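Local coordinates for extracellular solute-binding protein (Conexibacter woesei, PDB 4P98), which probably serves as the solute-binding lipoprotein component of an ABC transporter, at residues A[123-128]-A[157-162]; A[67-72]-A[95-100]; A[27-32]-A[52-57]; A[137-142]-A[202-207]; A[208-213]-A[227-232]. One frame throughout, in Å; residues are numbered along the deposited sequence. Where two conformers were deposited one is given.

The five contacts are spread over the two lobes of the chain. Contacts 2 and 3 belong to the lobe built on the six-stranded sheet; both lie at the surface, and they meet where Phe71 of helix 61-73 packs on Arg55 of strand 53-55. Contacts 4 and 5 belong to the lobe of the five-stranded sheet and share the run from strand 205-207 to helix 212-221. Contact 1 is the buried one, a tight helix pair without hydrogen bonds between its segments. Contact 2 combines a salt bridge with CH-pi packing, contact 4 is mainly apolar, and contacts 3 and 5 rely on hydrogen bonds given by backbone N-H groups and touch one another across the lobes through Asp31 and Ser229.

Contact 1: A[123-128]-A[157-162]; sequences YDFGQL and LATHKG
Phe125, at the start of helix 125-137, meets Thr159 of helix 154-170 mainly through its CB: this atom lies 3.5 Å from Thr159 OG1. With CG set anti to the carbonyl carbon (chi1 -72°), the phenyl group swings away from the 157-162 segment and meets the ring of Phe155 with the planes at about 45°. The hydroxyl that touches CB is committed within its own helix, where Thr159 OG1 is hydrogen-bonded to Phe155 O one turn back. Thr159 CG2 lies 4.2 Å from Phe125 O, so the threonine fork rests against the first turn of the partner helix. At Gly126 the backbones themselves come together. Its CA is 4.3 Å from Thr159 CA and 3.8 Å from Ala158 O, and no side chain stands between them. Further on, Gly126 O faces Gly162 CA at 3.7 Å; a CB on Gly162 would point toward the first segment and run into that oxygen. No hydrogen bond joins the two segments, and the fit depends on the small residues Gly126, Ala158 and Gly162. Such close glycine- and alanine-lined helix packing is found here where the chain, leaving strand 118-123 of one sheet, enters the second lobe of a two-lobed periplasmic binding protein fold.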
# COMPACT_ATOMS: atom_id res chain seq x y z
N TYR A 123 -0.98 7.93 4.48
CA TYR A 123 -1.40 6.69 5.11
C TYR A 123 -0.36 6.27 6.13
O TYR A 123 0.77 6.77 6.12
CB TYR A 123 -1.61 5.57 4.09
CG TYR A 123 -0.32 5.05 3.44
CD1 TYR A 123 0.37 5.80 2.49
CD2 TYR A 123 0.18 3.79 3.76
CE1 TYR A 123 1.53 5.30 1.87
CE2 TYR A 123 1.33 3.29 3.15
CZ TYR A 123 2.00 4.06 2.21
OH TYR A 123 3.15 3.56 1.62
N ASP A 124 -0.74 5.35 7.00
CA ASP A 124 0.14 4.90 8.07
C ASP A 124 0.60 3.47 7.78
O ASP A 124 -0.22 2.56 7.64
CB ASP A 124 -0.57 4.96 9.43
CG ASP A 124 -0.75 6.39 9.96
OD1 ASP A 124 0.04 7.30 9.63
OD2 ASP A 124 -1.70 6.60 10.74
N PHE A 125 1.92 3.28 7.67
CA PHE A 125 2.51 1.97 7.39
C PHE A 125 2.06 0.92 8.41
O PHE A 125 1.75 -0.21 8.06
CB PHE A 125 4.04 2.05 7.38
CG PHE A 125 4.58 2.77 6.18
CD1 PHE A 125 4.62 2.13 4.95
CD2 PHE A 125 5.05 4.07 6.28
CE1 PHE A 125 5.12 2.79 3.83
CE2 PHE A 125 5.55 4.73 5.17
CZ PHE A 125 5.59 4.09 3.95
N GLY A 126 2.00 1.33 9.67
CA GLY A 126 1.56 0.46 10.75
C GLY A 126 0.21 -0.19 10.50
O GLY A 126 -0.02 -1.30 10.95
N GLN A 127 -0.68 0.51 9.77
CA GLN A 127 -2.02 -0.02 9.47
C GLN A 127 -2.03 -1.14 8.43
O GLN A 127 -2.84 -2.05 8.53
CB GLN A 127 -2.98 1.08 9.05
CG GLN A 127 -3.41 1.93 10.24
CD GLN A 127 -4.71 2.66 10.04
OE1 GLN A 127 -5.44 2.43 9.08
NE2 GLN A 127 -5.00 3.57 10.95
N LEU A 128 -1.16 -1.05 7.43
CA LEU A 128 -0.97 -2.17 6.51
C LEU A 128 -0.49 -3.38 7.29
O LEU A 128 -0.99 -4.50 7.09
CB LEU A 128 0.06 -1.85 5.44
CG LEU A 128 -0.22 -0.72 4.45
CD1 LEU A 128 1.05 -0.48 3.65
CD2 LEU A 128 -1.38 -1.05 3.52
N LEU A 157 10.08 -1.12 10.67
CA LEU A 157 9.88 -1.54 12.07
C LEU A 157 8.44 -1.24 12.55
O LEU A 157 7.83 -2.04 13.28
CB LEU A 157 10.90 -0.87 12.98
CG LEU A 157 12.37 -1.24 12.78
CD1 LEU A 157 13.27 -0.40 13.67
CD2 LEU A 157 12.59 -2.72 13.05
N ALA A 158 7.90 -0.12 12.10
CA ALA A 158 6.50 0.23 12.41
C ALA A 158 5.51 -0.76 11.76
O ALA A 158 4.54 -1.20 12.40
CB ALA A 158 6.20 1.66 11.98
N THR A 159 5.77 -1.12 10.50
CA THR A 159 4.94 -2.09 9.80
C THR A 159 4.92 -3.41 10.58
O THR A 159 3.85 -4.01 10.78
CB THR A 159 5.45 -2.35 8.36
OG1 THR A 159 5.48 -1.11 7.62
CG2 THR A 159 4.53 -3.32 7.64
N HIS A 160 6.09 -3.86 11.00
CA HIS A 160 6.23 -5.11 11.75
C HIS A 160 5.62 -5.07 13.15
O HIS A 160 5.07 -6.08 13.61
CB HIS A 160 7.69 -5.53 11.83
CG HIS A 160 8.17 -6.16 10.57
ND1 HIS A 160 8.57 -7.48 10.51
CD2 HIS A 160 8.27 -5.68 9.31
CE1 HIS A 160 8.92 -7.77 9.27
NE2 HIS A 160 8.74 -6.70 8.52
N LYS A 161 5.72 -3.92 13.81
CA LYS A 161 5.03 -3.73 15.09
C LYS A 161 3.52 -3.86 14.88
O LYS A 161 2.82 -4.45 15.71
CB LYS A 161 5.42 -2.37 15.71
CG LYS A 161 5.11 -2.24 17.19
CD LYS A 161 5.78 -1.02 17.80
CE LYS A 161 5.50 -0.92 19.29
NZ LYS A 161 6.01 0.37 19.84
N GLY A 162 3.02 -3.33 13.76
CA GLY A 162 1.63 -3.49 13.36
C GLY A 162 1.20 -4.93 13.16
O GLY A 162 0.15 -5.34 13.67

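Contact 2: A[67-72]-A[95-100]; sequences VIRQFA and TEFPDV
One face of helix 61-73, with Arg69 and Ala72, lies against the loop before strand 101-105, where Val100, at the end of a type I turn from Phe97, has its CA 6.5 Å from Ala72 CA, while Arg69 and Glu96 are farther apart and meet through long side chains. Arg69 grips the Glu96 carboxylate side-on: NE donates to OE1 at 2.8 Å and NH2 to OE2 at 2.7 Å. Both bonds use the syn lone pairs; the two planes are nearly coplanar, 9° apart, and the NH2 bond is almost straight (175°). Arg69 reaches there with a chain extended as far as CG and CD and then bent at chi3. Its NH2 also forms a salt bridge with Glu65, one helical turn earlier. Next to this pair, Ala72 CB sits over the centre of one face of the Phe97 ring, 3.5 Å from the centroid and 10° off the ring normal, in a CH-pi contact. Arg69 CG adds to this packing at 4.1 Å from Phe97 CE2, and Ala72 CB also reaches Val100 CG1 at 4.2 Å. A leucine in place of Arg69 would probably leave Glu96 and Glu65 without their shared cation and free the Glu96 carboxylate to turn. The chemistry is thus divided: a charged, directional pair on the outer side, where one arginine probably offsets two acids, and a methyl-on-ring seat nearer the helix backbone.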
# COMPACT_ATOMS: atom_id res chain seq x y z
N VAL A 67 9.18 16.77 -16.03
CA VAL A 67 8.09 15.95 -16.55
C VAL A 67 6.76 16.52 -16.07
O VAL A 67 5.81 16.67 -16.85
CB VAL A 67 8.22 14.48 -16.11
CG1 VAL A 67 6.99 13.67 -16.48
CG2 VAL A 67 9.46 13.84 -16.73
N ILE A 68 6.69 16.84 -14.78
CA ILE A 68 5.50 17.46 -14.20
C ILE A 68 5.21 18.79 -14.91
O ILE A 68 4.09 19.06 -15.33
CB ILE A 68 5.68 17.67 -12.67
CG1 ILE A 68 5.72 16.32 -11.96
CG2 ILE A 68 4.57 18.54 -12.09
CD1 ILE A 68 6.34 16.36 -10.58
N ARG A 69 6.24 19.62 -15.09
CA ARG A 69 6.09 20.91 -15.76
C ARG A 69 5.52 20.74 -17.17
O ARG A 69 4.64 21.48 -17.59
CB ARG A 69 7.42 21.67 -15.81
CG ARG A 69 7.31 23.04 -16.47
CD ARG A 69 8.59 23.86 -16.36
NE ARG A 69 8.90 24.17 -14.97
CZ ARG A 69 9.84 23.59 -14.24
NH1 ARG A 69 10.65 22.66 -14.76
NH2 ARG A 69 10.00 23.96 -12.97
N GLN A 70 6.04 19.75 -17.89
CA GLN A 70 5.64 19.49 -19.26
C GLN A 70 4.17 19.10 -19.36
O GLN A 70 3.47 19.56 -20.26
CB GLN A 70 6.53 18.39 -19.87
CG GLN A 70 6.13 17.95 -21.26
CD GLN A 70 7.10 16.95 -21.86
OE1 GLN A 70 7.83 16.24 -21.15
NE2 GLN A 70 7.12 16.89 -23.18
N PHE A 71 3.67 18.28 -18.44
CA PHE A 71 2.25 17.94 -18.44
C PHE A 71 1.39 19.17 -18.16
O PHE A 71 0.36 19.37 -18.80
CB PHE A 71 1.94 16.83 -17.43
CG PHE A 71 2.28 15.45 -17.92
CD1 PHE A 71 1.69 14.94 -19.07
CD2 PHE A 71 3.16 14.65 -17.21
CE1 PHE A 71 1.98 13.66 -19.51
CE2 PHE A 71 3.46 13.37 -17.65
CZ PHE A 71 2.88 12.87 -18.80
N ALA A 72 1.79 19.98 -17.19
CA ALA A 72 1.05 21.20 -16.87
C ALA A 72 1.07 22.18 -18.04
O ALA A 72 0.05 22.80 -18.35
CB ALA A 72 1.62 21.86 -15.63
N THR A 95 3.08 25.98 -8.03
CA THR A 95 3.15 27.44 -7.91
C THR A 95 3.24 28.13 -9.27
O THR A 95 2.88 29.29 -9.38
CB THR A 95 4.34 27.90 -7.05
OG1 THR A 95 5.57 27.64 -7.74
CG2 THR A 95 4.34 27.20 -5.68
N GLU A 96 3.73 27.42 -10.29
CA GLU A 96 3.87 27.96 -11.65
C GLU A 96 2.57 27.93 -12.47
O GLU A 96 2.45 28.66 -13.46
CB GLU A 96 4.94 27.19 -12.44
CG GLU A 96 6.32 27.14 -11.80
CD GLU A 96 7.27 26.18 -12.52
OE1 GLU A 96 7.01 25.80 -13.68
OE2 GLU A 96 8.28 25.77 -11.91
N PHE A 97 1.63 27.08 -12.08
CA PHE A 97 0.43 26.83 -12.87
C PHE A 97 -0.79 26.87 -11.95
O PHE A 97 -1.36 25.82 -11.63
CB PHE A 97 0.51 25.47 -13.56
CG PHE A 97 1.61 25.36 -14.58
CD1 PHE A 97 1.40 25.72 -15.90
CD2 PHE A 97 2.86 24.86 -14.22
CE1 PHE A 97 2.42 25.60 -16.84
CE2 PHE A 97 3.88 24.75 -15.15
CZ PHE A 97 3.66 25.11 -16.47
N PRO A 98 -1.21 28.08 -11.54
CA PRO A 98 -2.30 28.24 -10.57
C PRO A 98 -3.63 27.62 -10.99
O PRO A 98 -4.43 27.26 -10.13
CB PRO A 98 -2.46 29.76 -10.43
CG PRO A 98 -1.27 30.37 -11.09
CD PRO A 98 -0.69 29.36 -12.03
N ASP A 99 -3.88 27.51 -12.30
CA ASP A 99 -5.14 26.95 -12.80
C ASP A 99 -5.06 25.45 -13.12
O ASP A 99 -6.05 24.87 -13.55
CB ASP A 99 -5.62 27.72 -14.04
CG ASP A 99 -6.04 29.14 -13.71
OD1 ASP A 99 -6.46 29.40 -12.57
OD2 ASP A 99 -5.96 30.01 -14.61
N VAL A 100 -3.89 24.84 -12.94
CA VAL A 100 -3.74 23.39 -13.09
C VAL A 100 -3.86 22.78 -11.70
O VAL A 100 -3.50 23.40 -10.70
CB VAL A 100 -2.41 23.04 -13.77
CG1 VAL A 100 -2.24 21.54 -13.95
CG2 VAL A 100 -2.34 23.72 -15.14

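Contact 3: A[27-32]-A[52-57]; sequences GQTNDG and VQIRQG
Gly27 and Gln28, in the loop following strand 22-25, meet Gln56 and Gly57 just past the end of strand 53-55, the outermost strand of a parallel sheet in which 22-25 is its neighbour. The contact therefore joins two adjacent strand-to-helix loops of the Rossmann-like first lobe. Two hydrogen bonds cross it. Gly57 N donates to Gly27 O at 2.9 Å, prolonging the pairing of the strands beyond their ends, and Thr29 N donates to Gln56 OE1 at 3.1 Å. In each case the donor stands well above the carbonyl plane, so neither bond follows a lone pair. Gln56 attains this position with an extended chain beyond CG, its side chain crossing that of Thr29 at about a right angle.

Close polar approaches without good geometry surround the same amide. Gln28 NE2 is 3.2 Å from Gln56 OE1, and Thr29 OG1 is 3.2 Å from Gln56 NE2, but the angles do not suit hydrogen bonds. Gln28 comes back toward the strand because its chain is bent at chi2 (-62°), and the two amide planes are turned 44° apart.

Apolar contact is slight: Thr29 CG2 touches Ile54 CG2 at 4.1 Å, and Thr29 also packs on Ala39 of helix 34-45. Farther along, the loop also touches the other lobe, where Gly32 shares a backbone hydrogen bond with Ala230 of the 227-232 segment. At Gly57, where phi is positive, Gln28 OE1 comes to 3.5 Å from CA.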
# COMPACT_ATOMS: atom_id res chain seq x y z
N GLY A 27 8.21 4.88 -8.51
CA GLY A 27 8.84 3.64 -8.96
C GLY A 27 8.17 3.02 -10.16
O GLY A 27 7.59 3.73 -10.98
N GLN A 28 8.25 1.70 -10.25
CA GLN A 28 7.77 0.95 -11.40
C GLN A 28 6.37 0.40 -11.13
O GLN A 28 6.14 -0.27 -10.12
CB GLN A 28 8.72 -0.22 -11.71
CG GLN A 28 10.20 0.17 -11.86
CD GLN A 28 10.43 1.12 -13.00
OE1 GLN A 28 11.03 2.19 -12.84
NE2 GLN A 28 9.94 0.76 -14.18
N THR A 29 5.46 0.65 -12.06
CA THR A 29 4.06 0.22 -11.91
C THR A 29 3.86 -1.29 -12.09
O THR A 29 2.78 -1.79 -11.80
CB THR A 29 3.11 1.00 -12.85
OG1 THR A 29 3.51 0.81 -14.21
CG2 THR A 29 3.11 2.48 -12.50
N ASN A 30 4.89 -2.01 -12.54
CA ASN A 30 4.85 -3.47 -12.53
C ASN A 30 5.39 -4.07 -11.21
O ASN A 30 5.69 -5.25 -11.15
CB ASN A 30 5.61 -4.04 -13.75
CG ASN A 30 7.11 -3.78 -13.68
OD1 ASN A 30 7.59 -3.19 -12.72
ND2 ASN A 30 7.84 -4.22 -14.70
N ASP A 31 5.50 -3.25 -10.16
CA ASP A 31 5.96 -3.74 -8.84
C ASP A 31 4.94 -4.63 -8.10
O ASP A 31 5.28 -5.25 -7.08
CB ASP A 31 6.44 -2.59 -7.94
CG ASP A 31 5.31 -1.60 -7.50
OD1 ASP A 31 4.13 -1.79 -7.81
OD2 ASP A 31 5.65 -0.61 -6.82
N GLY A 32 3.71 -4.70 -8.61
CA GLY A 32 2.63 -5.43 -7.94
C GLY A 32 2.33 -4.94 -6.53
O GLY A 32 1.82 -5.69 -5.70
N VAL A 52 -5.91 9.14 -19.29
CA VAL A 52 -4.77 8.97 -18.37
C VAL A 52 -3.45 8.65 -19.07
O VAL A 52 -3.40 7.78 -19.93
CB VAL A 52 -5.04 7.83 -17.38
CG1 VAL A 52 -3.94 7.76 -16.33
CG2 VAL A 52 -6.39 8.02 -16.70
N GLN A 53 -2.40 9.37 -18.68
CA GLN A 53 -1.02 9.06 -19.04
C GLN A 53 -0.26 8.76 -17.75
O GLN A 53 -0.46 9.44 -16.74
CB GLN A 53 -0.36 10.25 -19.73
CG GLN A 53 -0.87 10.50 -21.14
CD GLN A 53 -0.46 9.41 -22.11
OE1 GLN A 53 0.65 8.90 -22.04
NE2 GLN A 53 -1.36 9.05 -23.01
N ILE A 54 0.63 7.77 -17.80
CA ILE A 54 1.41 7.37 -16.64
C ILE A 54 2.90 7.38 -16.99
O ILE A 54 3.28 6.88 -18.05
CB ILE A 54 1.00 5.97 -16.14
CG1 ILE A 54 -0.48 5.97 -15.76
CG2 ILE A 54 1.88 5.54 -14.96
CD1 ILE A 54 -1.09 4.62 -15.48
N ARG A 55 3.71 7.97 -16.13
CA ARG A 55 5.17 7.93 -16.26
C ARG A 55 5.74 7.36 -14.98
O ARG A 55 5.29 7.71 -13.89
CB ARG A 55 5.74 9.31 -16.52
CG ARG A 55 5.17 10.01 -17.74
CD ARG A 55 5.60 9.37 -19.06
NE ARG A 55 4.96 10.03 -20.20
CZ ARG A 55 3.80 9.66 -20.75
NH1 ARG A 55 3.12 8.60 -20.32
NH2 ARG A 55 3.32 10.36 -21.77
N GLN A 56 6.74 6.49 -15.12
CA GLN A 56 7.27 5.71 -14.00
C GLN A 56 8.70 6.05 -13.70
O GLN A 56 9.36 6.71 -14.49
CB GLN A 56 7.28 4.24 -14.35
CG GLN A 56 6.03 3.72 -15.00
CD GLN A 56 6.18 2.27 -15.35
OE1 GLN A 56 6.85 1.51 -14.65
NE2 GLN A 56 5.55 1.86 -16.45
N GLY A 57 9.19 5.56 -12.56
CA GLY A 57 10.61 5.64 -12.20
C GLY A 57 11.12 7.04 -11.97
O GLY A 57 12.29 7.32 -12.26

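Contact 4: A[137-142]-A[202-207]; sequences GSLRGV and AQLLVA
The flat group of this contact is the carboxamide of Gln203, which faces the 141-142 backbone. Gly141 O stands above the amide plane, 3.8 Å from Gln203 OE1, and is not hydrogen-bonded to it. At the oxygen end, OE1 lies 3.6 Å from Val142 C and accepts hydrogen bonds from the backbone nitrogens of Glu143 and Lys144, just beyond the segment. Were a leucine here instead of Gln203, those two nitrogens would probably lose their shared side-chain acceptor and the loop before strand 144-149 would be held less firmly. The remaining contact is apolar. A chi1 of 166° puts CG of Leu204 opposite the backbone N, which carries both methyls toward Leu139: CD1 and CD2 each lie 3.9 Å from Leu139 CD1, the two side chains crossing at about a right angle. Nearer the backbone, Val142 CG1 packs 3.8 Å from Leu204 CB. Placed among its neighbours, the 137-142 loop links helix 125-137 to strand 144-149, and Leu204 also touches Ala136 of that helix and Val145 of that strand, so helix, loop and two adjacent parallel strands meet round one leucine.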
# COMPACT_ATOMS: atom_id res chain seq x y z
N GLY A 137 -4.08 -13.83 12.09
CA GLY A 137 -4.69 -14.32 13.31
C GLY A 137 -6.11 -14.82 13.14
O GLY A 137 -6.66 -15.44 14.05
N SER A 138 -6.72 -14.56 11.99
CA SER A 138 -8.08 -14.99 11.70
C SER A 138 -8.17 -16.35 11.00
O SER A 138 -9.27 -16.83 10.75
CB SER A 138 -8.78 -13.94 10.82
OG SER A 138 -8.90 -12.71 11.52
N LEU A 139 -7.03 -16.95 10.68
CA LEU A 139 -7.02 -18.16 9.86
C LEU A 139 -7.28 -19.40 10.71
O LEU A 139 -7.25 -19.34 11.93
CB LEU A 139 -5.66 -18.31 9.16
CG LEU A 139 -5.24 -17.15 8.27
CD1 LEU A 139 -3.83 -17.42 7.73
CD2 LEU A 139 -6.23 -16.93 7.13
N ARG A 140 -7.54 -20.53 10.05
CA ARG A 140 -7.84 -21.78 10.76
C ARG A 140 -6.60 -22.65 10.85
O ARG A 140 -6.02 -23.00 9.82
CB ARG A 140 -8.92 -22.57 10.03
CG ARG A 140 -10.33 -22.07 10.23
CD ARG A 140 -11.37 -23.05 9.67
NE ARG A 140 -11.15 -23.30 8.24
CZ ARG A 140 -12.12 -23.43 7.33
NH1 ARG A 140 -13.41 -23.34 7.66
NH2 ARG A 140 -11.79 -23.65 6.05
N GLY A 141 -6.19 -22.98 12.08
CA GLY A 141 -5.09 -23.91 12.30
C GLY A 141 -3.70 -23.32 12.13
O GLY A 141 -2.74 -24.06 11.98
N VAL A 142 -3.57 -22.00 12.19
CA VAL A 142 -2.27 -21.36 12.03
C VAL A 142 -1.84 -20.83 13.38
O VAL A 142 -2.34 -19.80 13.84
CB VAL A 142 -2.34 -20.23 10.99
CG1 VAL A 142 -1.00 -19.50 10.90
CG2 VAL A 142 -2.76 -20.78 9.64
N ALA A 202 7.11 -22.13 10.97
CA ALA A 202 6.10 -21.19 10.47
C ALA A 202 5.07 -21.89 9.60
O ALA A 202 5.42 -22.66 8.69
CB ALA A 202 6.74 -20.05 9.70
N GLN A 203 3.79 -21.62 9.89
CA GLN A 203 2.68 -22.20 9.14
C GLN A 203 2.06 -21.20 8.18
O GLN A 203 1.12 -21.51 7.47
CB GLN A 203 1.62 -22.74 10.11
CG GLN A 203 2.17 -23.85 11.01
CD GLN A 203 1.27 -24.16 12.20
OE1 GLN A 203 0.81 -23.28 12.91
NE2 GLN A 203 1.04 -25.44 12.43
N LEU A 204 2.62 -19.99 8.17
CA LEU A 204 2.19 -18.92 7.29
C LEU A 204 3.36 -17.94 7.19
O LEU A 204 4.06 -17.68 8.18
CB LEU A 204 0.97 -18.20 7.87
CG LEU A 204 0.55 -16.84 7.30
CD1 LEU A 204 -0.31 -17.03 6.06
CD2 LEU A 204 -0.20 -16.02 8.35
N LEU A 205 3.55 -17.38 6.01
CA LEU A 205 4.66 -16.44 5.80
C LEU A 205 4.13 -15.10 5.33
O LEU A 205 3.45 -15.02 4.32
CB LEU A 205 5.65 -17.02 4.78
CG LEU A 205 6.50 -18.18 5.33
CD1 LEU A 205 7.17 -19.00 4.23
CD2 LEU A 205 7.51 -17.70 6.35
N VAL A 206 4.46 -14.05 6.08
CA VAL A 206 4.01 -12.70 5.76
C VAL A 206 5.16 -11.87 5.21
O VAL A 206 6.19 -11.76 5.85
CB VAL A 206 3.46 -12.00 7.02
CG1 VAL A 206 2.83 -10.67 6.66
CG2 VAL A 206 2.45 -12.90 7.72
N ALA A 207 4.95 -11.28 4.04
CA ALA A 207 5.93 -10.39 3.40
C ALA A 207 5.59 -8.93 3.65
O ALA A 207 4.46 -8.50 3.42
CB ALA A 207 5.93 -10.63 1.90

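Contact 5: A[208-213]-A[227-232]; sequences TDDGRG and GVSAAA
Asp210 and Gly211 meet Val228 and Ser229 at the start of helix 212-221, where Asp210 forms an Asx turn and Gly211 occupies the N-cap position. The two loops follow the neighbouring parallel strands 205-207 and 225-226, in the second lobe of the binding-protein fold.

One direct hydrogen bond crosses the contact: Ser229 N donates to Asp210 O at 3.0 Å, nearly in line with the carbonyl bond (170°). A water lies 2.6 Å from Asp209 O and 2.9 Å from Gly227 O, close enough to connect them. Ser229 OG accepts from Ala231 N in an ST turn and is hydrogen-bonded to Asp31 O of the other lobe.

The charged pair stays within the 208-213 segment but sets the surface that the second loop meets. Asp210 chi1, at -180°, places CG across from the backbone N and turns the carboxylate forward, toward the start of the helix, where Arg212 holds it side-on. NE binds OD1 on its syn side and NH2 binds OD2 at 2.7 Å. OD1 is also met on its anti side by Arg212 N, and so accepts two bonds.

Packing does the rest. Over one face of the Arg212 guanidinium lie Ser229 OG and Ala231 CB, the latter 3.8 Å from NH1, while Asp210 occupies the edge. Val228 CG1 rests 3.6 Å from Gly211 O, and a side chain on Gly211 would run into Val228 CA. At the far end of the second loop, Ala232 CB sits 3.7 Å from Arg212 CG.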
# COMPACT_ATOMS: atom_id res chain seq x y z
N THR A 208 6.58 -8.16 4.08
CA THR A 208 6.43 -6.70 4.14
C THR A 208 7.24 -5.96 3.09
O THR A 208 7.04 -4.76 2.88
CB THR A 208 6.79 -6.14 5.52
OG1 THR A 208 8.15 -6.42 5.81
CG2 THR A 208 5.89 -6.75 6.57
N ASP A 209 8.17 -6.65 2.44
CA ASP A 209 8.85 -6.08 1.31
C ASP A 209 8.22 -6.69 0.03
O ASP A 209 7.01 -6.86 -0.02
CB ASP A 209 10.37 -6.31 1.42
CG ASP A 209 11.16 -5.40 0.48
OD1 ASP A 209 11.13 -4.17 0.67
OD2 ASP A 209 11.78 -5.90 -0.47
N ASP A 210 9.01 -7.03 -0.98
CA ASP A 210 8.44 -7.47 -2.24
C ASP A 210 7.61 -8.75 -2.09
O ASP A 210 6.47 -8.83 -2.53
CB ASP A 210 9.53 -7.67 -3.30
CG ASP A 210 8.97 -8.11 -4.63
OD1 ASP A 210 8.77 -9.32 -4.80
OD2 ASP A 210 8.68 -7.26 -5.49
N GLY A 211 8.21 -9.75 -1.45
CA GLY A 211 7.54 -11.02 -1.20
C GLY A 211 7.78 -12.15 -2.21
O GLY A 211 7.50 -13.29 -1.89
N ARG A 212 8.28 -11.86 -3.41
CA ARG A 212 8.44 -12.94 -4.42
C ARG A 212 9.37 -14.07 -3.98
O ARG A 212 9.15 -15.23 -4.34
CB ARG A 212 8.88 -12.38 -5.76
CG ARG A 212 7.71 -11.96 -6.62
CD ARG A 212 8.16 -11.24 -7.86
NE ARG A 212 8.32 -9.82 -7.59
CZ ARG A 212 8.36 -8.87 -8.51
NH1 ARG A 212 8.28 -9.16 -9.80
NH2 ARG A 212 8.47 -7.59 -8.13
N GLY A 213 10.39 -13.74 -3.20
CA GLY A 213 11.33 -14.74 -2.69
C GLY A 213 10.70 -15.55 -1.59
O GLY A 213 10.78 -16.78 -1.57
N GLY A 227 0.68 -10.82 1.69
CA GLY A 227 1.47 -9.61 1.41
C GLY A 227 2.38 -9.66 0.20
O GLY A 227 3.05 -8.67 -0.10
N VAL A 228 2.39 -10.78 -0.51
CA VAL A 228 3.28 -10.96 -1.66
C VAL A 228 2.81 -10.12 -2.84
O VAL A 228 1.63 -10.02 -3.11
CB VAL A 228 3.42 -12.44 -2.05
CG1 VAL A 228 4.29 -12.59 -3.28
CG2 VAL A 228 3.99 -13.23 -0.88
N SER A 229 3.78 -9.53 -3.53
CA SER A 229 3.55 -8.73 -4.73
C SER A 229 2.60 -9.40 -5.70
O SER A 229 2.72 -10.61 -5.95
CB SER A 229 4.89 -8.48 -5.45
OG SER A 229 4.70 -7.94 -6.76
N ALA A 230 1.70 -8.60 -6.26
CA ALA A 230 0.79 -9.03 -7.32
C ALA A 230 1.53 -9.42 -8.61
O ALA A 230 0.94 -10.07 -9.47
CB ALA A 230 -0.26 -7.95 -7.62
N ALA A 231 2.80 -9.02 -8.76
CA ALA A 231 3.57 -9.34 -9.97
C ALA A 231 4.22 -10.72 -9.94
O ALA A 231 4.92 -11.10 -10.87
CB ALA A 231 4.63 -8.27 -10.20
N ALA A 232 4.00 -11.48 -8.87
CA ALA A 232 4.53 -12.82 -8.76
C ALA A 232 3.91 -13.76 -9.79
O ALA A 232 2.85 -13.46 -10.36
CB ALA A 232 4.31 -13.35 -7.37
O HOH W 1 4.64 -6.55 1.07